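Local structure of protein (o6-methylguanine-dna methyltransferase) (Thermococcus kodakarensis, 1MGT) at residues I19-F31 with A78-T90. The protein repairs O6-methylguanine and O4-methylthymine in DNA by transferring the methyl group irreversibly to one of its own cysteines, a suicide reaction. Numbering follows the deposited sequence.
Sequences IFSGRVQGIAFAF and ASFLRELSFEGVT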
loop_
_atom_site.group_PDB
_atom_site.type_symbol
_atom_site.label_atom_id
_atom_site.label_comp_id
_atom_site.label_asym_id
_atom_site.label_seq_id
_atom_site.Cartn_x
_atom_site.Cartn_y
_atom_site.Cartn_z
ATOM N N ILE A 19 -9.594 -4.664 3.583
ATOM C CA ILE A 19 -10.856 -4.142 4.131
ATOM C C ILE A 19 -11.626 -3.715 2.891
ATOM O O ILE A 19 -11.072 -2.996 2.029
ATOM C CB ILE A 19 -10.622 -2.948 5.044
ATOM C CG1 ILE A 19 -9.669 -3.328 6.202
ATOM C CG2 ILE A 19 -11.970 -2.431 5.530
ATOM C CD1 ILE A 19 -9.359 -2.139 7.119
ATOM N N PHE A 20 -12.876 -4.142 2.732
ATOM C CA PHE A 20 -13.591 -3.759 1.518
ATOM C C PHE A 20 -15.099 -3.685 1.776
ATOM O O PHE A 20 -15.590 -4.265 2.746
ATOM C CB PHE A 20 -13.368 -4.789 0.404
ATOM C CG PHE A 20 -13.864 -6.179 0.704
ATOM C CD1 PHE A 20 -15.099 -6.589 0.180
ATOM C CD2 PHE A 20 -13.142 -7.055 1.466
ATOM C CE1 PHE A 20 -15.576 -7.866 0.446
ATOM C CE2 PHE A 20 -13.618 -8.328 1.746
ATOM C CZ PHE A 20 -14.838 -8.743 1.221
ATOM N N SER A 21 -15.755 -2.968 0.912
ATOM C CA SER A 21 -17.218 -2.792 0.973
ATOM C C SER A 21 -17.624 -2.414 -0.449
ATOM O O SER A 21 -17.722 -1.201 -0.709
ATOM C CB SER A 21 -17.536 -1.632 1.911
ATOM O OG SER A 21 -18.939 -1.448 2.004
ATOM N N GLY A 22 -17.703 -3.349 -1.360
ATOM C CA GLY A 22 -18.083 -2.866 -2.739
ATOM C C GLY A 22 -16.802 -2.690 -3.564
ATOM O O GLY A 22 -16.708 -3.197 -4.687
ATOM N N ARG A 23 -15.858 -1.939 -3.042
ATOM C CA ARG A 23 -14.546 -1.670 -3.629
ATOM C C ARG A 23 -13.567 -1.698 -2.436
ATOM O O ARG A 23 -14.018 -1.721 -1.281
ATOM C CB ARG A 23 -14.485 -0.367 -4.391
ATOM C CG ARG A 23 -14.907 -0.451 -5.860
ATOM C CD ARG A 23 -14.635 0.898 -6.558
ATOM N NE ARG A 23 -15.316 1.952 -5.810
ATOM C CZ ARG A 23 -15.364 3.247 -6.075
ATOM N NH1 ARG A 23 -14.741 3.764 -7.126
ATOM N NH2 ARG A 23 -16.054 4.059 -5.269
ATOM N N VAL A 24 -12.272 -1.696 -2.695
ATOM C CA VAL A 24 -11.286 -1.727 -1.616
ATOM C C VAL A 24 -11.196 -0.447 -0.827
ATOM O O VAL A 24 -11.091 0.670 -1.315
ATOM C CB VAL A 24 -9.906 -2.125 -2.191
ATOM C CG1 VAL A 24 -8.833 -2.042 -1.111
ATOM C CG2 VAL A 24 -9.958 -3.499 -2.842
ATOM N N GLN A 25 -11.209 -0.572 0.513
ATOM C CA GLN A 25 -11.114 0.524 1.431
ATOM C C GLN A 25 -9.726 0.575 2.085
ATOM O O GLN A 25 -9.287 1.624 2.549
ATOM C CB GLN A 25 -12.156 0.345 2.575
ATOM C CG GLN A 25 -13.596 0.530 2.059
ATOM C CD GLN A 25 -14.606 0.296 3.177
ATOM O OE1 GLN A 25 -14.593 -0.785 3.751
ATOM N NE2 GLN A 25 -15.452 1.278 3.490
ATOM N N GLY A 26 -9.086 -0.599 2.193
ATOM C CA GLY A 26 -7.753 -0.558 2.849
ATOM C C GLY A 26 -7.054 -1.887 2.687
ATOM O O GLY A 26 -7.681 -2.950 2.533
ATOM N N ILE A 27 -5.717 -1.832 2.705
ATOM C CA ILE A 27 -4.909 -3.039 2.571
ATOM C C ILE A 27 -3.788 -2.981 3.597
ATOM O O ILE A 27 -3.286 -1.889 3.873
ATOM C CB ILE A 27 -4.183 -3.073 1.189
ATOM C CG1 ILE A 27 -5.198 -3.111 0.059
ATOM C CG2 ILE A 27 -3.213 -4.249 1.115
ATOM C CD1 ILE A 27 -4.643 -2.778 -1.321
ATOM N N ALA A 28 -3.438 -4.142 4.173
ATOM C CA ALA A 28 -2.327 -4.191 5.106
ATOM C C ALA A 28 -1.588 -5.519 4.832
ATOM O O ALA A 28 -2.144 -6.447 4.282
ATOM C CB ALA A 28 -2.702 -4.131 6.573
ATOM N N PHE A 29 -0.316 -5.580 5.246
ATOM C CA PHE A 29 0.413 -6.833 5.044
ATOM C C PHE A 29 1.467 -6.938 6.149
ATOM O O PHE A 29 1.837 -5.940 6.753
ATOM C CB PHE A 29 1.027 -7.010 3.689
ATOM C CG PHE A 29 2.286 -6.233 3.427
ATOM C CD1 PHE A 29 3.512 -6.875 3.448
ATOM C CD2 PHE A 29 2.225 -4.875 3.168
ATOM C CE1 PHE A 29 4.689 -6.171 3.187
ATOM C CE2 PHE A 29 3.401 -4.173 2.909
ATOM C CZ PHE A 29 4.613 -4.827 2.927
ATOM N N ALA A 30 1.899 -8.178 6.385
ATOM C CA ALA A 30 2.903 -8.363 7.446
ATOM C C ALA A 30 3.442 -9.797 7.285
ATOM O O ALA A 30 2.911 -10.568 6.479
ATOM C CB ALA A 30 2.249 -8.217 8.811
ATOM N N PHE A 31 4.450 -10.123 8.073
ATOM C CA PHE A 31 5.000 -11.493 7.977
ATOM C C PHE A 31 4.390 -12.441 8.987
ATOM O O PHE A 31 4.802 -13.614 9.037
ATOM C CB PHE A 31 6.510 -11.420 8.189
ATOM C CG PHE A 31 7.221 -10.586 7.158
ATOM C CD1 PHE A 31 8.074 -9.573 7.562
ATOM C CD2 PHE A 31 7.045 -10.863 5.816
ATOM C CE1 PHE A 31 8.743 -8.821 6.590
ATOM C CE2 PHE A 31 7.712 -10.116 4.851
ATOM C CZ PHE A 31 8.559 -9.105 5.260
ATOM N N ALA A 78 -1.019 -0.245 -11.911
ATOM C CA ALA A 78 -2.064 0.588 -12.479
ATOM C C ALA A 78 -3.341 -0.151 -12.787
ATOM O O ALA A 78 -4.422 0.459 -12.737
ATOM C CB ALA A 78 -1.508 1.281 -13.757
ATOM N N SER A 79 -3.291 -1.445 -13.088
ATOM C CA SER A 79 -4.549 -2.155 -13.383
ATOM C C SER A 79 -5.389 -2.357 -12.136
ATOM O O SER A 79 -6.576 -2.659 -12.265
ATOM C CB SER A 79 -4.276 -3.488 -14.070
ATOM O OG SER A 79 -3.543 -4.329 -13.208
ATOM N N PHE A 80 -4.824 -2.150 -10.943
ATOM C CA PHE A 80 -5.589 -2.321 -9.704
ATOM C C PHE A 80 -6.283 -1.031 -9.294
ATOM O O PHE A 80 -7.162 -1.065 -8.425
ATOM C CB PHE A 80 -4.669 -2.778 -8.571
ATOM C CG PHE A 80 -5.364 -3.455 -7.407
ATOM C CD1 PHE A 80 -5.477 -4.830 -7.365
ATOM C CD2 PHE A 80 -5.888 -2.725 -6.364
ATOM C CE1 PHE A 80 -6.110 -5.456 -6.302
ATOM C CE2 PHE A 80 -6.516 -3.331 -5.288
ATOM C CZ PHE A 80 -6.629 -4.710 -5.266
ATOM N N LEU A 81 -5.948 0.112 -9.910
ATOM C CA LEU A 81 -6.567 1.380 -9.537
ATOM C C LEU A 81 -8.095 1.348 -9.544
ATOM O O LEU A 81 -8.705 1.928 -8.651
ATOM C CB LEU A 81 -6.114 2.499 -10.474
ATOM C CG LEU A 81 -5.175 3.599 -10.081
ATOM C CD1 LEU A 81 -4.372 3.423 -8.822
ATOM C CD2 LEU A 81 -4.233 3.949 -11.269
ATOM N N ARG A 82 -8.732 0.698 -10.502
ATOM C CA ARG A 82 -10.187 0.640 -10.574
ATOM C C ARG A 82 -10.856 -0.096 -9.417
ATOM O O ARG A 82 -12.063 0.074 -9.216
ATOM C CB ARG A 82 -10.566 -0.075 -11.896
ATOM C CG ARG A 82 -9.669 -1.268 -12.131
ATOM C CD ARG A 82 -10.313 -2.606 -11.856
ATOM N NE ARG A 82 -10.782 -3.257 -13.077
ATOM C CZ ARG A 82 -11.652 -2.791 -13.952
ATOM N NH1 ARG A 82 -11.976 -3.522 -15.032
ATOM N NH2 ARG A 82 -12.231 -1.609 -13.807
ATOM N N GLU A 83 -10.114 -0.905 -8.677
ATOM C CA GLU A 83 -10.680 -1.629 -7.545
ATOM C C GLU A 83 -10.688 -0.786 -6.266
ATOM O O GLU A 83 -11.327 -1.188 -5.287
ATOM C CB GLU A 83 -9.845 -2.873 -7.240
ATOM C CG GLU A 83 -9.499 -3.757 -8.411
ATOM C CD GLU A 83 -10.637 -4.673 -8.816
ATOM O OE1 GLU A 83 -11.724 -4.581 -8.208
ATOM O OE2 GLU A 83 -10.425 -5.476 -9.746
ATOM N N LEU A 84 -9.989 0.336 -6.251
ATOM C CA LEU A 84 -9.888 1.188 -5.076
ATOM C C LEU A 84 -11.034 2.141 -4.880
ATOM O O LEU A 84 -11.424 2.845 -5.815
ATOM C CB LEU A 84 -8.565 2.002 -5.140
ATOM C CG LEU A 84 -7.314 1.129 -5.318
ATOM C CD1 LEU A 84 -6.061 2.005 -5.418
ATOM C CD2 LEU A 84 -7.165 0.135 -4.172
ATOM N N SER A 85 -11.565 2.244 -3.652
ATOM C CA SER A 85 -12.673 3.171 -3.456
ATOM C C SER A 85 -12.255 4.607 -3.254
ATOM O O SER A 85 -13.069 5.521 -3.485
ATOM C CB SER A 85 -13.493 2.750 -2.210
ATOM O OG SER A 85 -12.705 3.097 -1.075
ATOM N N PHE A 86 -11.042 4.887 -2.784
ATOM C CA PHE A 86 -10.562 6.206 -2.468
ATOM C C PHE A 86 -11.372 6.843 -1.345
ATOM O O PHE A 86 -11.370 8.064 -1.192
ATOM C CB PHE A 86 -10.423 7.178 -3.657
ATOM C CG PHE A 86 -9.211 6.750 -4.471
ATOM C CD1 PHE A 86 -9.366 6.017 -5.617
ATOM C CD2 PHE A 86 -7.943 7.092 -4.010
ATOM C CE1 PHE A 86 -8.273 5.598 -6.364
ATOM C CE2 PHE A 86 -6.854 6.665 -4.757
ATOM C CZ PHE A 86 -7.011 5.939 -5.904
ATOM N N GLU A 87 -12.067 6.029 -0.539
ATOM C CA GLU A 87 -12.817 6.582 0.588
ATOM C C GLU A 87 -11.790 6.980 1.653
ATOM O O GLU A 87 -10.847 6.214 1.875
ATOM C CB GLU A 87 -13.761 5.516 1.189
ATOM C CG GLU A 87 -14.961 5.210 0.312
ATOM C CD GLU A 87 -15.844 4.089 0.848
ATOM O OE1 GLU A 87 -15.784 3.729 2.027
ATOM O OE2 GLU A 87 -16.635 3.510 0.083
ATOM N N GLY A 88 -11.936 8.152 2.244
ATOM C CA GLY A 88 -11.051 8.674 3.262
ATOM C C GLY A 88 -9.693 9.143 2.673
ATOM O O GLY A 88 -8.729 9.211 3.425
ATOM N N VAL A 89 -9.654 9.411 1.389
ATOM C CA VAL A 89 -8.377 9.870 0.753
ATOM C C VAL A 89 -8.641 11.296 0.258
ATOM O O VAL A 89 -9.684 11.486 -0.397
ATOM C CB VAL A 89 -7.962 8.936 -0.382
ATOM C CG1 VAL A 89 -6.688 9.420 -1.114
ATOM C CG2 VAL A 89 -7.662 7.531 0.157
ATOM N N THR A 90 -7.805 12.242 0.609
ATOM C CA THR A 90 -8.018 13.641 0.151
ATOM C C THR A 90 -7.678 13.764 -1.327
ATOM O O THR A 90 -6.982 12.938 -1.936
ATOM C CB THR A 90 -7.180 14.646 0.937
ATOM O OG1 THR A 90 -5.776 14.488 0.637
ATOM C CG2 THR A 90 -7.371 14.560 2.440
HETATM O O HOH W 1 -10.252 3.734 1.098
#
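V24 O takes two hydrogen bonds from S85, one from its backbone N (2.9 Å) in the carbonyl plane, the other from its hydroxyl OG (2.9 Å), which stands 38° out of that plane. OG lies between the backbone N and carbonyl carbon of S85 (chi1 74°), where it also accepts from E87 N, closing an ST turn. With V24 N donating to E83 O (2.8 Å), the S85 N bond completes a single beta bridge, V24 to L84, between outer strand 24-30 and the loop leading to helix 91-103. A water donates to Q25 O and E87 O, spanning the two backbones beside the bridge. Beyond the bridge, toward E87, Q25 NE2 gives a nearly straight bond to E87 OE1 (2.9 Å), with amide and carboxylate planes almost perpendicular; NE2 also binds S53 O. A leucine in place of Q25 would probably leave E87 OE1 and S53 O without this shared donor. The R23 chain, bent at chi3 (-55°), lays one guanidinium face over S85 CA. On the F80 side of the bridge, V24 CB packs alongside L84 CD2 (4.1 Å), while V24 CG2 and I27 CD1 approach F80 CE2 obliquely; Y63 and V67 of helix 63-71 extend this apolar cluster. The edge strand is thus tied to the loop at one bridge, where the serine hydroxyl doubles the grip on V24 O, and the Q25-E87 bond and the water continue the polar join.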